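Local structure of proto-oncogene tyrosine-protein kinase receptor Ret (7AMK) at residues A[51-54]-A[59-62]; A[40-43]-A[47-50]; A[27-30]-A[35-38]. The protein acts as a receptor tyrosine kinase whose extracellular cadherin-like domains probably help recognise GDNF together with its co-receptor GFR alpha 1. The protein carries 4 engineered substitutions. All blocks are in the same frame, centred on the assembly; numbering follows the deposited sequence.

Contact 1: residues A[51-54]-A[59-62]; sequences FHID and VLYL. With NAG (2-acetamido-2-deoxy-beta-D-glucopyranose), chain O.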
loop_
_atom_site.group_PDB
_atom_site.type_symbol
_atom_site.label_atom_id
_atom_site.label_comp_id
_atom_site.label_asym_id
_atom_site.label_seq_id
_atom_site.Cartn_x
_atom_site.Cartn_y
_atom_site.Cartn_z
ATOM N N PHE A 51 -25.325 59.583 -2.554
ATOM C CA PHE A 51 -23.879 59.546 -2.705
ATOM C C PHE A 51 -23.490 59.765 -4.158
ATOM O O PHE A 51 -24.277 59.533 -5.078
ATOM C CB PHE A 51 -23.296 58.210 -2.197
ATOM C CG PHE A 51 -23.680 57.883 -0.786
ATOM C CD1 PHE A 51 -22.957 58.392 0.276
ATOM C CD2 PHE A 51 -24.771 57.076 -0.523
ATOM C CE1 PHE A 51 -23.316 58.092 1.584
ATOM C CE2 PHE A 51 -25.125 56.770 0.778
ATOM C CZ PHE A 51 -24.402 57.279 1.831
ATOM N N HIS A 52 -22.250 60.203 -4.353
ATOM C CA HIS A 52 -21.695 60.405 -5.685
ATOM C C HIS A 52 -20.228 60.000 -5.658
ATOM O O HIS A 52 -19.512 60.376 -4.731
ATOM C CB HIS A 52 -21.857 61.866 -6.109
ATOM C CG HIS A 52 -20.976 62.274 -7.252
ATOM N ND1 HIS A 52 -21.307 62.043 -8.573
ATOM C CD2 HIS A 52 -19.784 62.919 -7.270
ATOM C CE1 HIS A 52 -20.348 62.511 -9.354
ATOM N NE2 HIS A 52 -19.414 63.046 -8.588
ATOM N N ILE A 53 -19.786 59.212 -6.640
ATOM C CA ILE A 53 -18.384 58.815 -6.743
ATOM C C ILE A 53 -17.785 59.500 -7.957
ATOM O O ILE A 53 -18.403 59.549 -9.026
ATOM C CB ILE A 53 -18.188 57.280 -6.796
ATOM C CG1 ILE A 53 -16.788 56.894 -6.277
ATOM C CG2 ILE A 53 -18.399 56.721 -8.213
ATOM C CD1 ILE A 53 -16.498 55.381 -6.262
ATOM N N ASP A 54 -16.603 60.064 -7.780
ATOM C CA ASP A 54 -15.940 60.709 -8.898
ATOM C C ASP A 54 -15.403 59.642 -9.844
ATOM O O ASP A 54 -14.623 58.774 -9.432
ATOM C CB ASP A 54 -14.827 61.609 -8.390
ATOM C CG ASP A 54 -14.219 62.408 -9.478
ATOM O OD1 ASP A 54 -13.560 61.803 -10.349
ATOM O OD2 ASP A 54 -14.441 63.635 -9.490
ATOM N N VAL A 59 -13.059 59.027 -5.538
ATOM C CA VAL A 59 -13.442 59.590 -4.246
ATOM C C VAL A 59 -14.959 59.553 -4.126
ATOM O O VAL A 59 -15.673 59.956 -5.044
ATOM C CB VAL A 59 -12.899 61.018 -4.091
ATOM C CG1 VAL A 59 -13.456 61.659 -2.810
ATOM C CG2 VAL A 59 -11.354 61.001 -4.105
ATOM N N LEU A 60 -15.452 59.045 -3.004
ATOM C CA LEU A 60 -16.883 58.975 -2.728
ATOM C C LEU A 60 -17.306 60.181 -1.891
ATOM O O LEU A 60 -16.679 60.485 -0.869
ATOM C CB LEU A 60 -17.215 57.669 -2.008
ATOM C CG LEU A 60 -18.639 57.301 -1.601
ATOM C CD1 LEU A 60 -19.517 57.090 -2.830
ATOM C CD2 LEU A 60 -18.602 56.037 -0.750
ATOM N N TYR A 61 -18.363 60.865 -2.336
ATOM C CA TYR A 61 -18.871 62.102 -1.751
ATOM C C TYR A 61 -20.332 61.955 -1.326
ATOM O O TYR A 61 -21.121 61.237 -1.955
ATOM C CB TYR A 61 -18.802 63.280 -2.753
ATOM C CG TYR A 61 -17.428 63.730 -3.161
ATOM C CD1 TYR A 61 -16.739 64.679 -2.417
ATOM C CD2 TYR A 61 -16.825 63.229 -4.317
ATOM C CE1 TYR A 61 -15.466 65.095 -2.797
ATOM C CE2 TYR A 61 -15.561 63.643 -4.701
ATOM C CZ TYR A 61 -14.888 64.573 -3.935
ATOM O OH TYR A 61 -13.632 64.981 -4.306
ATOM N N LEU A 62 -20.709 62.694 -0.288
ATOM C CA LEU A 62 -22.127 62.893 -0.010
ATOM C C LEU A 62 -22.769 63.741 -1.103
ATOM O O LEU A 62 -22.272 64.818 -1.446
ATOM C CB LEU A 62 -22.322 63.562 1.343
ATOM C CG LEU A 62 -22.288 62.613 2.522
ATOM C CD1 LEU A 62 -22.451 63.443 3.761
ATOM C CD2 LEU A 62 -23.431 61.637 2.375
HETATM C C1 NAG O . -27.963 63.539 -6.207
HETATM C C2 NAG O . -27.800 62.844 -7.552
HETATM C C3 NAG O . -28.686 63.521 -8.588
HETATM C C4 NAG O . -30.137 63.531 -8.115
HETATM C C5 NAG O . -30.273 64.122 -6.706
HETATM C C6 NAG O . -31.658 63.917 -6.126
HETATM C C7 NAG O . -25.658 61.727 -8.002
HETATM C C8 NAG O . -24.247 61.895 -8.483
HETATM N N2 NAG O . -26.412 62.833 -7.991
HETATM O O3 NAG O . -28.570 62.820 -9.821
HETATM O O4 NAG O . -30.941 64.283 -9.016
HETATM O O5 NAG O . -29.353 63.487 -5.799
HETATM O O6 NAG O . -32.047 64.962 -5.244
HETATM O O7 NAG O . -26.094 60.641 -7.638
#

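Contact 2: residues A[40-43]-A[47-50]; sequences LCSH and FTSW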
loop_
_atom_site.group_PDB
_atom_site.type_symbol
_atom_site.label_atom_id
_atom_site.label_comp_id
_atom_site.label_asym_id
_atom_site.label_seq_id
_atom_site.Cartn_x
_atom_site.Cartn_y
_atom_site.Cartn_z
ATOM N N LEU A 40 -21.021 54.107 -9.074
ATOM C CA LEU A 40 -21.885 53.490 -8.064
ATOM C C LEU A 40 -22.825 52.462 -8.676
ATOM O O LEU A 40 -23.349 52.647 -9.777
ATOM C CB LEU A 40 -22.718 54.543 -7.331
ATOM C CG LEU A 40 -21.922 55.392 -6.338
ATOM C CD1 LEU A 40 -22.710 56.589 -5.863
ATOM C CD2 LEU A 40 -21.521 54.541 -5.172
ATOM N N CYS A 41 -23.069 51.388 -7.930
ATOM C CA CYS A 41 -23.810 50.244 -8.429
ATOM C C CYS A 41 -25.077 49.935 -7.661
ATOM O O CYS A 41 -25.874 49.108 -8.124
ATOM C CB CYS A 41 -22.932 48.992 -8.401
ATOM S SG CYS A 41 -21.875 48.947 -9.796
ATOM N N SER A 42 -25.276 50.548 -6.504
ATOM C CA SER A 42 -26.399 50.233 -5.631
ATOM C C SER A 42 -27.694 50.878 -6.109
ATOM O O SER A 42 -28.559 51.224 -5.303
ATOM C CB SER A 42 -26.054 50.657 -4.207
ATOM O OG SER A 42 -24.677 50.402 -3.955
ATOM N N HIS A 43 -27.867 51.057 -7.417
ATOM C CA HIS A 43 -29.073 51.712 -7.916
ATOM C C HIS A 43 -30.344 50.978 -7.512
ATOM O O HIS A 43 -31.433 51.541 -7.647
ATOM C CB HIS A 43 -28.976 51.834 -9.425
ATOM C CG HIS A 43 -28.854 50.518 -10.123
ATOM N ND1 HIS A 43 -29.949 49.743 -10.446
ATOM C CD2 HIS A 43 -27.768 49.830 -10.545
ATOM C CE1 HIS A 43 -29.542 48.640 -11.048
ATOM N NE2 HIS A 43 -28.222 48.669 -11.121
ATOM N N PHE A 47 -31.028 54.786 -0.945
ATOM C CA PHE A 47 -30.003 55.600 -0.309
ATOM C C PHE A 47 -28.802 55.813 -1.209
ATOM O O PHE A 47 -27.987 56.689 -0.921
ATOM C CB PHE A 47 -29.559 54.982 1.031
ATOM C CG PHE A 47 -29.079 53.553 0.933
ATOM C CD1 PHE A 47 -27.902 53.240 0.280
ATOM C CD2 PHE A 47 -29.795 52.525 1.530
ATOM C CE1 PHE A 47 -27.454 51.945 0.206
ATOM C CE2 PHE A 47 -29.345 51.214 1.456
ATOM C CZ PHE A 47 -28.171 50.932 0.792
ATOM N N THR A 48 -28.675 55.048 -2.290
ATOM C CA THR A 48 -27.490 55.192 -3.119
ATOM C C THR A 48 -27.435 56.573 -3.749
ATOM O O THR A 48 -26.340 57.107 -3.977
ATOM C CB THR A 48 -27.442 54.095 -4.181
ATOM O OG1 THR A 48 -27.655 52.824 -3.557
ATOM C CG2 THR A 48 -26.080 54.083 -4.870
ATOM N N SER A 49 -28.595 57.182 -4.008
ATOM C CA SER A 49 -28.607 58.543 -4.540
ATOM C C SER A 49 -28.301 59.610 -3.494
ATOM O O SER A 49 -28.331 60.796 -3.839
ATOM C CB SER A 49 -29.941 58.825 -5.199
ATOM O OG SER A 49 -29.950 58.220 -6.476
ATOM N N TRP A 50 -28.030 59.223 -2.239
ATOM C CA TRP A 50 -27.368 60.112 -1.291
ATOM C C TRP A 50 -25.886 60.307 -1.596
ATOM O O TRP A 50 -25.228 61.101 -0.915
ATOM C CB TRP A 50 -27.467 59.571 0.145
ATOM C CG TRP A 50 -28.849 59.260 0.639
ATOM C CD1 TRP A 50 -30.024 59.482 -0.010
ATOM C CD2 TRP A 50 -29.191 58.656 1.895
ATOM N NE1 TRP A 50 -31.075 59.054 0.759
ATOM C CE2 TRP A 50 -30.593 58.544 1.934
ATOM C CE3 TRP A 50 -28.445 58.205 2.992
ATOM C CZ2 TRP A 50 -31.269 57.999 3.019
ATOM C CZ3 TRP A 50 -29.118 57.665 4.073
ATOM C CH2 TRP A 50 -30.516 57.564 4.075
#

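Contact 3: residues A[27-30]-A[35-38]; sequences SMRE and RPYF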
loop_
_atom_site.group_PDB
_atom_site.type_symbol
_atom_site.label_atom_id
_atom_site.label_comp_id
_atom_site.label_asym_id
_atom_site.label_seq_id
_atom_site.Cartn_x
_atom_site.Cartn_y
_atom_site.Cartn_z
ATOM N N SER A 27 -8.188 51.473 -7.264
ATOM C CA SER A 27 -8.070 50.405 -8.248
ATOM C C SER A 27 -6.634 50.360 -8.737
ATOM O O SER A 27 -6.058 51.398 -9.062
ATOM C CB SER A 27 -9.015 50.622 -9.439
ATOM O OG SER A 27 -9.031 49.507 -10.323
ATOM N N MET A 28 -6.046 49.178 -8.777
ATOM C CA MET A 28 -4.679 49.060 -9.254
ATOM C C MET A 28 -4.637 48.596 -10.704
ATOM O O MET A 28 -5.404 47.716 -11.113
ATOM C CB MET A 28 -3.890 48.136 -8.352
ATOM C CG MET A 28 -3.735 48.807 -6.999
ATOM S SD MET A 28 -2.312 48.236 -6.172
ATOM C CE MET A 28 -1.006 48.969 -7.164
ATOM N N ARG A 29 -3.768 49.232 -11.483
ATOM C CA ARG A 29 -3.623 48.910 -12.895
ATOM C C ARG A 29 -2.819 47.634 -13.076
ATOM O O ARG A 29 -1.763 47.446 -12.462
ATOM C CB ARG A 29 -2.942 50.057 -13.637
ATOM C CG ARG A 29 -3.718 51.358 -13.583
ATOM C CD ARG A 29 -2.789 52.549 -13.728
ATOM N NE ARG A 29 -3.402 53.699 -14.390
ATOM C CZ ARG A 29 -4.043 54.684 -13.771
ATOM N NH1 ARG A 29 -4.252 54.663 -12.461
ATOM N NH2 ARG A 29 -4.483 55.720 -14.485
ATOM N N GLU A 30 -3.330 46.752 -13.918
ATOM C CA GLU A 30 -2.584 45.570 -14.302
ATOM C C GLU A 30 -1.725 45.788 -15.541
ATOM O O GLU A 30 -0.984 44.880 -15.928
ATOM C CB GLU A 30 -3.549 44.409 -14.499
ATOM C CG GLU A 30 -4.023 43.852 -13.160
ATOM C CD GLU A 30 -5.152 42.882 -13.321
ATOM O OE1 GLU A 30 -6.147 43.260 -13.965
ATOM O OE2 GLU A 30 -5.047 41.742 -12.822
ATOM N N ARG A 35 -6.757 52.457 -17.547
ATOM C CA ARG A 35 -7.301 53.591 -16.793
ATOM C C ARG A 35 -8.635 53.227 -16.145
ATOM O O ARG A 35 -9.548 52.729 -16.836
ATOM C CB ARG A 35 -7.478 54.805 -17.713
ATOM C CG ARG A 35 -8.547 55.799 -17.293
ATOM C CD ARG A 35 -8.722 56.837 -18.394
ATOM N NE ARG A 35 -9.891 57.680 -18.176
ATOM C CZ ARG A 35 -10.235 58.718 -18.934
ATOM N NH1 ARG A 35 -9.521 59.077 -19.989
ATOM N NH2 ARG A 35 -11.325 59.418 -18.623
ATOM N N PRO A 36 -8.808 53.483 -14.844
ATOM C CA PRO A 36 -10.054 53.091 -14.168
ATOM C C PRO A 36 -11.176 54.117 -14.290
ATOM O O PRO A 36 -10.961 55.329 -14.283
ATOM C CB PRO A 36 -9.611 52.927 -12.707
ATOM C CG PRO A 36 -8.479 53.862 -12.558
ATOM C CD PRO A 36 -7.797 53.984 -13.894
ATOM N N TYR A 37 -12.390 53.598 -14.427
ATOM C CA TYR A 37 -13.622 54.379 -14.417
ATOM C C TYR A 37 -14.472 53.845 -13.285
ATOM O O TYR A 37 -14.963 52.712 -13.355
ATOM C CB TYR A 37 -14.408 54.263 -15.715
ATOM C CG TYR A 37 -13.740 54.780 -16.958
ATOM C CD1 TYR A 37 -12.842 53.991 -17.659
ATOM C CD2 TYR A 37 -14.062 56.031 -17.470
ATOM C CE1 TYR A 37 -12.264 54.435 -18.812
ATOM C CE2 TYR A 37 -13.485 56.485 -18.617
ATOM C CZ TYR A 37 -12.584 55.683 -19.288
ATOM O OH TYR A 37 -12.002 56.134 -20.447
ATOM N N PHE A 38 -14.659 54.668 -12.269
ATOM C CA PHE A 38 -15.423 54.304 -11.091
ATOM C C PHE A 38 -16.881 54.699 -11.265
ATOM O O PHE A 38 -17.192 55.696 -11.915
ATOM C CB PHE A 38 -14.864 55.018 -9.864
ATOM C CG PHE A 38 -13.424 54.725 -9.584
ATOM C CD1 PHE A 38 -13.069 53.666 -8.754
ATOM C CD2 PHE A 38 -12.427 55.529 -10.109
ATOM C CE1 PHE A 38 -11.735 53.401 -8.479
ATOM C CE2 PHE A 38 -11.089 55.268 -9.821
ATOM C CZ PHE A 38 -10.753 54.195 -8.998
#

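Contact 1: residues A[51-54]-A[59-62]
V59 O accepts the backbone N-H of D54 at 2.9 Å with a nearly straight N-H (169°), and the CA-H of I53 makes a C-H...O contact with the same oxygen. L60 forms a non-hydrogen-bonded antiparallel pair with I53, their side chains on one side of the sheet. Its CG lies anti to the backbone N (chi1 -179°), which carries CD1 across to F51 CB at 4.0 Å and to I53 CB at 4.2 Å. Y61 makes the hydrogen-bonded pair with H52: H52 N reaches Y61 O at 2.8 Å, and Y61 N reaches H52 O at 2.7 Å. Their side chains run alongside each other on the reverse side, the imidazole meeting Y61 CD2 at its own edge, with CD2 of H52 4.2 Å from CD2 of Y61. The ND1 edge of H52 faces the acetamide methyl C8 of the N-acetylglucosamine, so near that the exact spacing is doubtful. L62 ends the ladder beside F51, its CD2 3.6 Å from F51 CE1 in an oblique approach. The three backbone hydrogen bonds define a beta hairpin whose strands run at 156°, and D54 OD1 accepts the N-H groups of A56 and S57 in its turn. Strand 59-62 is central in its three-stranded sheet, bonded on its other side to strand 21-24, while F51, I53 and L60 pack against strands 83-92 and 37-40 inside the cadherin-like domain.

Contact 2: residues A[40-43]-A[47-50]
T48 directs its side chain at the backbone and CB of S42, with the two branches doing different work. Its OG1 sits beside the backbone N (chi1 -50°) and from there donates to S42 O; the 2.5 Å between T48 OG1 and S42 O is unusually short and OG1 crowds a neighbour, so the bond's exact length is doubtful. The methyl CG2, anti to the backbone N, presses on S42 CB at 3.5 Å, a tight carbon pair, and reaches L40 CB more loosely at 4.2 Å. L40 in turn sends CD1 to within 4.1 Å of T48 O, so it touches T48 through both its CB and one methyl. With an alanine here, S42 O would probably lose its hydroxyl partner and a gap would open between S42 CB and L40 CB where the methyl had been. On the far side of T48 the 3-10 turn 47-50 is closed by W50 N bonding to F47 O at 2.9 Å, and CB of F47 lies 3.7 Å above the plane of the W50 ring system, over its centre. The two segments bury 176 Å² between them. S42 OG bonds to K88 N, and C41, in disulfide with C101, also pairs with K88 through its backbone. Strand 83-92 thus holds the segment 40-43, and its L87 touches S42, F47 and T48, whereas W50 packs on L66 and L74 and pairs with N63 through its backbone.

Contact 3: residues A[27-30]-A[35-38]
S27 and P36 meet through carbon alone, S27 CB lying 4.0 Å from P36 CB. The same S27 CB also reaches F38, 4.0 Å from its CZ and approaching the ring obliquely, so one serine carbon touches both the proline and the phenyl group. S27 OG takes the position anti to the backbone N (chi1 -173°), and it is CB, not the hydroxyl, that makes these contacts. The second kind of contact sets a charged group on an apolar one. R29 bends at chi3 (149°) and turns one face of its guanidinium to P36 CD, the two side chains crossing at about a right angle; P36 CD lies 3.6 Å above the guanidinium plane, displaced toward its rim, and is 3.8 Å from R29 NH2. R35 adds a looser touch, its CA 4.2 Å from R29 NH2. The like charges of R29 NH2 and R35 NE, 6.8 Å apart, would if anything disfavour a closer approach of the two arginines. Within 35-38 itself, the guanidinium of R35 has the OH of Y37 over its centre, 3.4 Å from the plane. V91 of strand 83-92 backs S27, P36 and F38. With no hydrogen bond across it and 203 Å² buried, the contact rests on van der Waals packing, which closes the loop ahead of strand 37-40 at the surface of the cadherin-like domain.

All three contacts fall in the first cadherin-like domain and follow one another along the chain: contact 3 closes on strand 37-40, contact 2 opens at the end of that strand, and contact 1 begins where contact 2 stops. Centre to centre, contacts 1 and 2 are about 10 Å apart, contacts 1 and 3 about 17 Å, and contacts 2 and 3 about 20 Å. Strand 37-40 belongs to a four-stranded sheet, the hairpin 51-62 to a three-stranded one. L40 and F38 join them: L40 CD1 lies 3.4 Å from F51 O, and F38 CB lies 3.8 Å from D54 O. The series thus traces the crossing between two packed sheets.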